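Local structure of cyclic UMP-AMP synthase (Rhodothermus marinus SG0.5JP17-172, 6E0K) at residues Q180-W185 against V222-F227; Q7-S12 against G229-T234; N51-R56 against P188-F193. The protein makes 3',3'-cUAMP, a second messenger that activates cell-killing effectors in CBASS defence against phage, from UTP and ATP. One frame throughout, in Å; residues are numbered along the deposited sequence.

Contact 1. Residues Q180-W185 against V222-F227; sequences QQTNEW and VPDSKF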
loop_
_atom_site.group_PDB
_atom_site.type_symbol
_atom_site.label_atom_id
_atom_site.label_comp_id
_atom_site.label_asym_id
_atom_site.label_seq_id
_atom_site.Cartn_x
_atom_site.Cartn_y
_atom_site.Cartn_z
ATOM N N GLN A 180 -3.922 5.062 -16.057
ATOM C CA GLN A 180 -4.167 5.038 -17.497
ATOM C C GLN A 180 -5.242 6.036 -17.881
ATOM O O GLN A 180 -5.101 6.770 -18.868
ATOM C CB GLN A 180 -4.562 3.628 -17.948
ATOM C CG GLN A 180 -3.487 2.589 -17.709
ATOM C CD GLN A 180 -2.202 2.912 -18.438
ATOM O OE1 GLN A 180 -1.249 3.433 -17.854
ATOM N NE2 GLN A 180 -2.169 2.609 -19.719
ATOM N N GLN A 181 -6.309 6.111 -17.084
ATOM C CA GLN A 181 -7.466 6.926 -17.429
ATOM C C GLN A 181 -7.280 8.411 -17.131
ATOM O O GLN A 181 -8.063 9.236 -17.618
ATOM C CB GLN A 181 -8.681 6.377 -16.689
ATOM C CG GLN A 181 -9.088 5.025 -17.243
ATOM C CD GLN A 181 -10.184 5.183 -18.245
ATOM O OE1 GLN A 181 -11.355 5.205 -17.880
ATOM N NE2 GLN A 181 -9.815 5.363 -19.514
ATOM N N THR A 182 -6.255 8.779 -16.363
ATOM C CA THR A 182 -5.897 10.172 -16.133
ATOM C C THR A 182 -4.717 10.611 -16.984
ATOM O O THR A 182 -4.025 11.558 -16.611
ATOM C CB THR A 182 -5.556 10.406 -14.660
ATOM O OG1 THR A 182 -4.517 9.498 -14.268
ATOM C CG2 THR A 182 -6.773 10.201 -13.774
ATOM N N ASN A 183 -4.476 9.941 -18.115
ATOM C CA ASN A 183 -3.336 10.248 -18.979
ATOM C C ASN A 183 -2.042 10.332 -18.177
ATOM O O ASN A 183 -1.199 11.201 -18.408
ATOM C CB ASN A 183 -3.577 11.519 -19.786
ATOM C CG ASN A 183 -4.730 11.361 -20.757
ATOM O OD1 ASN A 183 -5.855 11.791 -20.488
ATOM N ND2 ASN A 183 -4.465 10.706 -21.879
ATOM N N GLU A 184 -1.904 9.415 -17.217
ATOM C CA GLU A 184 -0.690 9.176 -16.446
ATOM C C GLU A 184 -0.400 10.287 -15.445
ATOM O O GLU A 184 0.735 10.433 -14.986
ATOM C CB GLU A 184 0.505 8.916 -17.377
ATOM C CG GLU A 184 0.230 7.707 -18.276
ATOM C CD GLU A 184 1.341 7.409 -19.264
ATOM O OE1 GLU A 184 1.501 8.174 -20.234
ATOM O OE2 GLU A 184 2.047 6.401 -19.065
ATOM N N TRP A 185 -1.424 11.043 -15.047
ATOM C CA TRP A 185 -1.261 12.078 -14.039
ATOM C C TRP A 185 -1.493 11.588 -12.616
ATOM O O TRP A 185 -1.060 12.258 -11.672
ATOM C CB TRP A 185 -2.224 13.239 -14.308
ATOM C CG TRP A 185 -1.713 14.201 -15.346
ATOM C CD1 TRP A 185 -1.829 14.085 -16.706
ATOM C CD2 TRP A 185 -0.987 15.408 -15.106
ATOM N NE1 TRP A 185 -1.234 15.161 -17.325
ATOM C CE2 TRP A 185 -0.712 15.988 -16.365
ATOM C CE3 TRP A 185 -0.556 16.065 -13.951
ATOM C CZ2 TRP A 185 -0.014 17.184 -16.497
ATOM C CZ3 TRP A 185 0.129 17.260 -14.084
ATOM C CH2 TRP A 185 0.392 17.808 -15.349
ATOM N N VAL A 222 -10.850 10.636 -5.810
ATOM C CA VAL A 222 -11.058 11.917 -6.488
ATOM C C VAL A 222 -11.380 11.650 -7.954
ATOM O O VAL A 222 -10.708 10.817 -8.580
ATOM C CB VAL A 222 -9.810 12.782 -6.353
ATOM C CG1 VAL A 222 -9.978 14.106 -7.096
ATOM C CG2 VAL A 222 -9.482 13.032 -4.887
ATOM N N PRO A 223 -12.376 12.329 -8.540
ATOM C CA PRO A 223 -12.710 12.088 -9.952
ATOM C C PRO A 223 -11.509 12.283 -10.864
ATOM O O PRO A 223 -10.652 13.132 -10.619
ATOM C CB PRO A 223 -13.801 13.126 -10.242
ATOM C CG PRO A 223 -14.433 13.392 -8.906
ATOM C CD PRO A 223 -13.287 13.315 -7.921
ATOM N N ASP A 224 -11.457 11.471 -11.933
ATOM C CA ASP A 224 -10.322 11.520 -12.855
ATOM C C ASP A 224 -10.140 12.906 -13.466
ATOM O O ASP A 224 -9.011 13.294 -13.796
ATOM C CB ASP A 224 -10.494 10.476 -13.967
ATOM C CG ASP A 224 -10.364 9.056 -13.465
ATOM O OD1 ASP A 224 -9.889 8.865 -12.321
ATOM O OD2 ASP A 224 -10.735 8.123 -14.214
ATOM N N SER A 225 -11.236 13.662 -13.621
ATOM C CA SER A 225 -11.194 14.989 -14.231
ATOM C C SER A 225 -10.325 15.974 -13.460
ATOM O O SER A 225 -9.922 16.998 -14.025
ATOM C CB SER A 225 -12.610 15.548 -14.348
ATOM O OG SER A 225 -13.290 15.447 -13.098
ATOM N N LYS A 226 -10.038 15.707 -12.185
ATOM C CA LYS A 226 -9.229 16.626 -11.392
ATOM C C LYS A 226 -7.737 16.480 -11.657
ATOM O O LYS A 226 -6.959 17.355 -11.252
ATOM C CB LYS A 226 -9.518 16.417 -9.898
ATOM C CG LYS A 226 -11.014 16.462 -9.555
ATOM C CD LYS A 226 -11.655 17.754 -10.019
ATOM C CE LYS A 226 -13.137 17.776 -9.688
ATOM N NZ LYS A 226 -13.745 19.037 -10.173
ATOM N N PHE A 227 -7.314 15.421 -12.345
ATOM C CA PHE A 227 -5.897 15.143 -12.548
ATOM C C PHE A 227 -5.523 15.517 -13.975
ATOM O O PHE A 227 -6.002 14.886 -14.924
ATOM C CB PHE A 227 -5.597 13.661 -12.306
ATOM C CG PHE A 227 -5.930 13.183 -10.921
ATOM C CD1 PHE A 227 -7.207 12.740 -10.607
ATOM C CD2 PHE A 227 -4.951 13.142 -9.937
ATOM C CE1 PHE A 227 -7.505 12.300 -9.325
ATOM C CE2 PHE A 227 -5.244 12.712 -8.663
ATOM C CZ PHE A 227 -6.520 12.275 -8.353
HETATM O O HOH W 1 -5.478 14.114 -17.555
#
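Thr182 and Asp224 face each other with CA atoms 5.7 Å apart, and Trp185 and Phe227 do so at 5.8 Å, where the turn after helix 168-181 runs past the short 3-10 segment 224-226. The helix ends in a Schellman motif with Asn183 as its C-prime residue. A type I' turn from Thr182 to Trp185 then leads towards helix 186-202.

The methyl of Thr182 does most of the touching. CG2 lies 3.7 Å from Asp224 CB, and OD1 of the same residue is as close. The two side chains cross at about a right angle. CG2 also reaches Phe227 CB at 3.9 Å. Thr182 CG2 stands anti to the carbonyl carbon, which places OG1 between the backbone N and C (chi1 56°). From there OG1 turns back to the helix end, within hydrogen-bonding distance of the carbonyl oxygens of Lys178 and Asn179, which compete for its one proton. Beside it, Gln181 CB touches Asp224 OD2 at 3.7 Å.

Trp185 and Phe227 meet through their beta carbons, CB to CB at 3.9 Å. Their rings then part. The Phe227 ring goes on to an edge-to-face contact with Tyr186, and the indole goes to Phe231. The edge of the Phe227 ring faces Val222 O and Asp224 O in its plane.

No direct hydrogen bond joins the two segments. One water bridges Thr182 O at 3.1 Å and Phe227 O at 2.8 Å; its two protons have more acceptors in reach than they can serve. Lys178 makes a salt bridge with Asp224 OD1 and a hydrogen bond to Val222 O. The end of helix 168-181 and the turn after it are therefore joined to the 222-227 loop by methyl and methylene packing, with the charge of Asp224 answered from the helix.

Contact 2. Residues Q7-S12 against G229-T234; sequences QLERWS and GTFKDT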
loop_
_atom_site.group_PDB
_atom_site.type_symbol
_atom_site.label_atom_id
_atom_site.label_comp_id
_atom_site.label_asym_id
_atom_site.label_seq_id
_atom_site.Cartn_x
_atom_site.Cartn_y
_atom_site.Cartn_z
ATOM N N GLN A 7 8.107 23.954 -8.579
ATOM C CA GLN A 7 8.224 23.300 -7.283
ATOM C C GLN A 7 7.314 22.083 -7.204
ATOM O O GLN A 7 7.731 21.019 -6.736
ATOM C CB GLN A 7 7.895 24.289 -6.159
ATOM C CG GLN A 7 7.977 23.684 -4.761
ATOM C CD GLN A 7 9.376 23.215 -4.417
ATOM O OE1 GLN A 7 10.238 24.018 -4.054
ATOM N NE2 GLN A 7 9.617 21.916 -4.550
ATOM N N LEU A 8 6.065 22.223 -7.646
ATOM C CA LEU A 8 5.170 21.074 -7.654
ATOM C C LEU A 8 5.699 19.977 -8.565
ATOM O O LEU A 8 5.610 18.790 -8.230
ATOM C CB LEU A 8 3.774 21.507 -8.092
ATOM C CG LEU A 8 3.137 22.577 -7.206
ATOM C CD1 LEU A 8 1.820 23.019 -7.823
ATOM C CD2 LEU A 8 2.903 22.020 -5.804
ATOM N N GLU A 9 6.275 20.356 -9.709
ATOM C CA GLU A 9 6.801 19.345 -10.624
ATOM C C GLU A 9 7.973 18.594 -10.000
ATOM O O GLU A 9 8.070 17.370 -10.135
ATOM C CB GLU A 9 7.212 19.991 -11.949
ATOM C CG GLU A 9 7.404 18.991 -13.108
ATOM C CD GLU A 9 8.741 18.267 -13.067
ATOM O OE1 GLU A 9 9.716 18.824 -12.518
ATOM O OE2 GLU A 9 8.815 17.134 -13.587
ATOM N N ARG A 10 8.869 19.300 -9.304
ATOM C CA ARG A 10 9.942 18.608 -8.590
ATOM C C ARG A 10 9.383 17.634 -7.559
ATOM O O ARG A 10 9.865 16.500 -7.426
ATOM C CB ARG A 10 10.866 19.629 -7.914
ATOM C CG ARG A 10 11.870 20.277 -8.848
ATOM C CD ARG A 10 12.991 20.959 -8.063
ATOM N NE ARG A 10 12.487 22.034 -7.213
ATOM C CZ ARG A 10 12.196 23.254 -7.654
ATOM N NH1 ARG A 10 12.353 23.548 -8.935
ATOM N NH2 ARG A 10 11.742 24.180 -6.816
ATOM N N TRP A 11 8.359 18.061 -6.817
ATOM C CA TRP A 11 7.742 17.183 -5.836
ATOM C C TRP A 11 7.082 15.969 -6.479
ATOM O O TRP A 11 6.915 14.942 -5.809
ATOM C CB TRP A 11 6.710 17.972 -5.027
ATOM C CG TRP A 11 7.284 18.863 -3.962
ATOM C CD1 TRP A 11 8.539 18.816 -3.424
ATOM C CD2 TRP A 11 6.593 19.917 -3.289
ATOM N NE1 TRP A 11 8.672 19.790 -2.453
ATOM C CE2 TRP A 11 7.489 20.478 -2.354
ATOM C CE3 TRP A 11 5.297 20.437 -3.383
ATOM C CZ2 TRP A 11 7.142 21.557 -1.539
ATOM C CZ3 TRP A 11 4.948 21.505 -2.564
ATOM C CH2 TRP A 11 5.871 22.050 -1.656
ATOM N N SER A 12 6.722 16.048 -7.764
ATOM C CA SER A 12 6.114 14.905 -8.435
ATOM C C SER A 12 7.121 13.835 -8.849
ATOM O O SER A 12 6.697 12.774 -9.320
ATOM C CB SER A 12 5.338 15.353 -9.678
ATOM O OG SER A 12 6.224 15.578 -10.780
ATOM N N GLY A 229 -3.518 18.634 -16.889
ATOM C CA GLY A 229 -3.261 20.016 -17.252
ATOM C C GLY A 229 -1.918 20.528 -16.777
ATOM O O GLY A 229 -0.941 20.574 -17.535
ATOM N N THR A 230 -1.869 20.950 -15.519
ATOM C CA THR A 230 -0.635 21.351 -14.869
ATOM C C THR A 230 -0.680 20.837 -13.445
ATOM O O THR A 230 -1.741 20.475 -12.931
ATOM C CB THR A 230 -0.437 22.873 -14.847
ATOM O OG1 THR A 230 -1.460 23.481 -14.047
ATOM C CG2 THR A 230 -0.481 23.458 -16.249
ATOM N N PHE A 231 0.475 20.845 -12.782
ATOM C CA PHE A 231 0.456 20.445 -11.383
ATOM C C PHE A 231 -0.251 21.479 -10.517
ATOM O O PHE A 231 -0.884 21.108 -9.530
ATOM C CB PHE A 231 1.874 20.155 -10.893
ATOM C CG PHE A 231 2.400 18.848 -11.399
ATOM C CD1 PHE A 231 1.927 17.659 -10.867
ATOM C CD2 PHE A 231 3.321 18.803 -12.427
ATOM C CE1 PHE A 231 2.379 16.434 -11.335
ATOM C CE2 PHE A 231 3.775 17.581 -12.912
ATOM C CZ PHE A 231 3.312 16.399 -12.365
ATOM N N LYS A 232 -0.177 22.764 -10.876
ATOM C CA LYS A 232 -0.892 23.781 -10.106
ATOM C C LYS A 232 -2.398 23.569 -10.195
ATOM O O LYS A 232 -3.109 23.622 -9.183
ATOM C CB LYS A 232 -0.522 25.184 -10.593
ATOM C CG LYS A 232 0.861 25.630 -10.162
ATOM C CD LYS A 232 1.214 26.996 -10.728
ATOM C CE LYS A 232 0.799 28.118 -9.803
ATOM N NZ LYS A 232 1.421 29.378 -10.283
ATOM N N ASP A 233 -2.905 23.331 -11.406
ATOM C CA ASP A 233 -4.336 23.096 -11.565
ATOM C C ASP A 233 -4.755 21.805 -10.883
ATOM O O ASP A 233 -5.849 21.727 -10.312
ATOM C CB ASP A 233 -4.710 23.064 -13.047
ATOM C CG ASP A 233 -4.524 24.413 -13.719
ATOM O OD1 ASP A 233 -4.753 25.439 -13.049
ATOM O OD2 ASP A 233 -4.138 24.445 -14.902
ATOM N N THR A 234 -3.900 20.779 -10.934
ATOM C CA THR A 234 -4.225 19.521 -10.278
ATOM C C THR A 234 -4.223 19.685 -8.766
ATOM O O THR A 234 -5.153 19.233 -8.086
ATOM C CB THR A 234 -3.243 18.431 -10.705
ATOM O OG1 THR A 234 -3.380 18.194 -12.111
ATOM C CG2 THR A 234 -3.532 17.141 -9.951
#
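Leu8 and Phe231 lead the apolar contacts, with Phe231 CB 3.6 Å from Leu8 CB. The Phe231 ring then runs along the N-terminal helix to Ser12. Glu9 CG meets Phe231 CE2 at 3.9 Å. The Glu9 carboxylate and the ring have their planes 67° apart. The Leu8 and Lys232 side chains cross at about a right angle, and Leu8 CD1 touches Lys232 CA and CG, both at 3.6 Å.

Helix 5-11 here packs on the first turn of helix 231-244, although more than 200 residues separate them in sequence. Thr230 is the N-cap of the second helix. Its OG1 accepts from Asp233 N at 3.0 Å, with an N-H...O angle of 166°. Glu5 of the N-terminal helix takes the Phe231 and Lys232 N-H groups on its carboxylate, so it also covers this helix start.

Ser12 meets the end of the ring with CB and OG. Ser12 OG is 3.4 Å from Phe231 CZ but is not hydrogen-bonded there. With chi1 at 80°, OG reaches back to Glu9 O at 2.7 Å, in the carbonyl plane and on a lone pair. The Glu9 carboxylate bonds through OE1 to His13.

Contact 3. Residues N51-R56 against P188-F193; sequences NSTNIR and PTIRMF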
loop_
_atom_site.group_PDB
_atom_site.type_symbol
_atom_site.label_atom_id
_atom_site.label_comp_id
_atom_site.label_asym_id
_atom_site.label_seq_id
_atom_site.Cartn_x
_atom_site.Cartn_y
_atom_site.Cartn_z
ATOM N N ASN A 51 3.744 0.479 -6.755
ATOM C CA ASN A 51 2.714 1.360 -7.276
ATOM C C ASN A 51 3.280 2.624 -7.883
ATOM O O ASN A 51 2.508 3.519 -8.255
ATOM C CB ASN A 51 1.705 1.686 -6.178
ATOM C CG ASN A 51 0.803 0.500 -5.875
ATOM O OD1 ASN A 51 -0.208 0.298 -6.541
ATOM N ND2 ASN A 51 1.198 -0.314 -4.905
ATOM N N SER A 52 4.607 2.689 -8.029
ATOM C CA SER A 52 5.306 3.831 -8.615
ATOM C C SER A 52 5.015 5.119 -7.869
ATOM O O SER A 52 5.046 6.196 -8.460
ATOM C CB SER A 52 4.969 4.009 -10.099
ATOM O OG SER A 52 5.294 2.846 -10.826
ATOM N N THR A 53 4.757 5.039 -6.568
ATOM C CA THR A 53 4.531 6.239 -5.777
ATOM C C THR A 53 5.645 6.495 -4.778
ATOM O O THR A 53 5.487 7.350 -3.900
ATOM C CB THR A 53 3.189 6.152 -5.043
ATOM O OG1 THR A 53 3.184 4.985 -4.215
ATOM C CG2 THR A 53 2.050 6.047 -6.036
ATOM N N ASN A 54 6.785 5.817 -4.913
ATOM C CA ASN A 54 7.909 6.069 -4.018
ATOM C C ASN A 54 8.538 7.435 -4.301
ATOM O O ASN A 54 8.803 7.787 -5.457
ATOM C CB ASN A 54 8.963 4.962 -4.158
ATOM C CG ASN A 54 9.468 4.816 -5.582
ATOM O OD1 ASN A 54 8.703 4.474 -6.492
ATOM N ND2 ASN A 54 10.758 5.060 -5.780
ATOM N N ILE A 55 8.740 8.226 -3.243
ATOM C CA ILE A 55 9.385 9.530 -3.402
ATOM C C ILE A 55 10.872 9.480 -3.091
ATOM O O ILE A 55 11.584 10.467 -3.349
ATOM C CB ILE A 55 8.687 10.618 -2.551
ATOM C CG1 ILE A 55 8.693 10.247 -1.067
ATOM C CG2 ILE A 55 7.263 10.857 -3.066
ATOM C CD1 ILE A 55 8.200 11.363 -0.149
ATOM N N ARG A 56 11.373 8.361 -2.571
ATOM C CA ARG A 56 12.803 8.138 -2.401
ATOM C C ARG A 56 13.188 6.836 -3.086
ATOM O O ARG A 56 12.334 6.031 -3.478
ATOM C CB ARG A 56 13.206 8.084 -0.919
ATOM C CG ARG A 56 12.751 9.298 -0.103
ATOM C CD ARG A 56 13.354 9.276 1.284
ATOM N NE ARG A 56 14.809 9.183 1.208
ATOM C CZ ARG A 56 15.628 10.225 1.123
ATOM N NH1 ARG A 56 15.146 11.463 1.108
ATOM N NH2 ARG A 56 16.938 10.029 1.057
ATOM N N PRO A 188 2.007 10.652 -10.600
ATOM C CA PRO A 188 2.763 11.877 -10.279
ATOM C C PRO A 188 2.050 12.758 -9.277
ATOM O O PRO A 188 2.708 13.418 -8.464
ATOM C CB PRO A 188 2.914 12.580 -11.639
ATOM C CG PRO A 188 2.823 11.455 -12.652
ATOM C CD PRO A 188 1.839 10.473 -12.056
ATOM N N THR A 189 0.716 12.790 -9.313
ATOM C CA THR A 189 -0.015 13.624 -8.366
ATOM C C THR A 189 0.105 13.073 -6.951
ATOM O O THR A 189 0.293 13.837 -5.997
ATOM C CB THR A 189 -1.483 13.741 -8.797
ATOM O OG1 THR A 189 -1.537 14.423 -10.061
ATOM C CG2 THR A 189 -2.279 14.559 -7.778
ATOM N N ILE A 190 0.008 11.749 -6.791
ATOM C CA ILE A 190 0.245 11.146 -5.483
ATOM C C ILE A 190 1.616 11.544 -4.963
ATOM O O ILE A 190 1.772 11.937 -3.800
ATOM C CB ILE A 190 0.119 9.618 -5.557
ATOM C CG1 ILE A 190 -1.336 9.205 -5.796
ATOM C CG2 ILE A 190 0.640 8.988 -4.271
ATOM C CD1 ILE A 190 -1.444 7.701 -6.081
ATOM N N ARG A 191 2.631 11.451 -5.820
ATOM C CA ARG A 191 3.982 11.758 -5.364
ATOM C C ARG A 191 4.119 13.227 -5.002
ATOM O O ARG A 191 4.775 13.562 -4.011
ATOM C CB ARG A 191 5.006 11.358 -6.431
ATOM C CG ARG A 191 4.968 9.843 -6.696
ATOM C CD ARG A 191 6.135 9.373 -7.565
ATOM N NE ARG A 191 6.211 10.118 -8.820
ATOM C CZ ARG A 191 5.832 9.654 -10.011
ATOM N NH1 ARG A 191 5.371 8.416 -10.152
ATOM N NH2 ARG A 191 5.941 10.446 -11.082
ATOM N N MET A 192 3.502 14.110 -5.793
ATOM C CA MET A 192 3.486 15.536 -5.473
ATOM C C MET A 192 2.938 15.778 -4.072
ATOM O O MET A 192 3.549 16.487 -3.269
ATOM C CB MET A 192 2.652 16.289 -6.502
ATOM C CG MET A 192 2.545 17.789 -6.192
ATOM S SD MET A 192 1.316 18.614 -7.217
ATOM C CE MET A 192 -0.215 17.923 -6.573
ATOM N N PHE A 193 1.796 15.170 -3.748
ATOM C CA PHE A 193 1.228 15.391 -2.423
ATOM C C PHE A 193 2.062 14.729 -1.328
ATOM O O PHE A 193 2.196 15.288 -0.235
ATOM C CB PHE A 193 -0.221 14.909 -2.382
ATOM C CG PHE A 193 -1.182 15.876 -3.003
ATOM C CD1 PHE A 193 -1.353 17.149 -2.465
ATOM C CD2 PHE A 193 -1.931 15.519 -4.116
ATOM C CE1 PHE A 193 -2.241 18.051 -3.038
ATOM C CE2 PHE A 193 -2.843 16.411 -4.681
ATOM C CZ PHE A 193 -2.984 17.691 -4.142
#
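Arg191 carries this contact, and its chain lies along the loop from Ile55 back to Ser52. CB meets Ile55 CG2 at 4.1 Å, where the two side chains slide past each other in opposite directions. CG packs on the backbone of Thr53, 3.7 Å from its CA. CD comes next and lies 3.5 Å from Ser52 O, with Asn54 O also near. The chain bends here (chi3 -55°), which turns the guanidinium towards the start of the loop. NE bonds to Ser12 O of the N-terminal segment. NH1 donates one N-H to Ser52 O at 2.8 Å, with an N-H...O angle of 156°. This oxygen lies in the guanidinium plane, and the C=O points almost straight at the nitrogen (170°). One face of the guanidinium rests on Pro188 CA.

Ser52 is the C-prime residue of the Schellman motif that ends helix 47-50. Arg191 therefore grips the loop just where it leaves that helix. The loop belongs to the nucleotidyltransferase domain and runs between the ATP-binding residue Ser48, just upstream, and strand 61-68, which carries the magnesium ligand Asp62.

A second, apolar contact lies one residue back on helix 186-202. Thr53 CG2 touches Ile190 CG2 at 3.7 Å and Ile190 CD1 at 3.9 Å. Thr53 OG1 bonds to Glu216, and Thr53 O takes a bond from Lys194, an ATP-binding residue one turn further along the same helix.

Overall arrangement
All three contacts surround helix 186-202 and the turn that leads into it. Contact 3 is the most central, about 12 Å from the centre of the chain, and ties the nucleotidyltransferase domain to that helix. Contacts 1 and 2 lie further out, at about 19 and 23 Å. Each mixes buried and partly open residues. Contact 3 alone has a direct hydrogen bond between its segments; contact 1 is methyl and methylene packing with one bridging water, and contact 2 relies on an aromatic ring. Thr189, on the helix of contact 3, touches both Phe227 of contact 1 and Thr234 of contact 2.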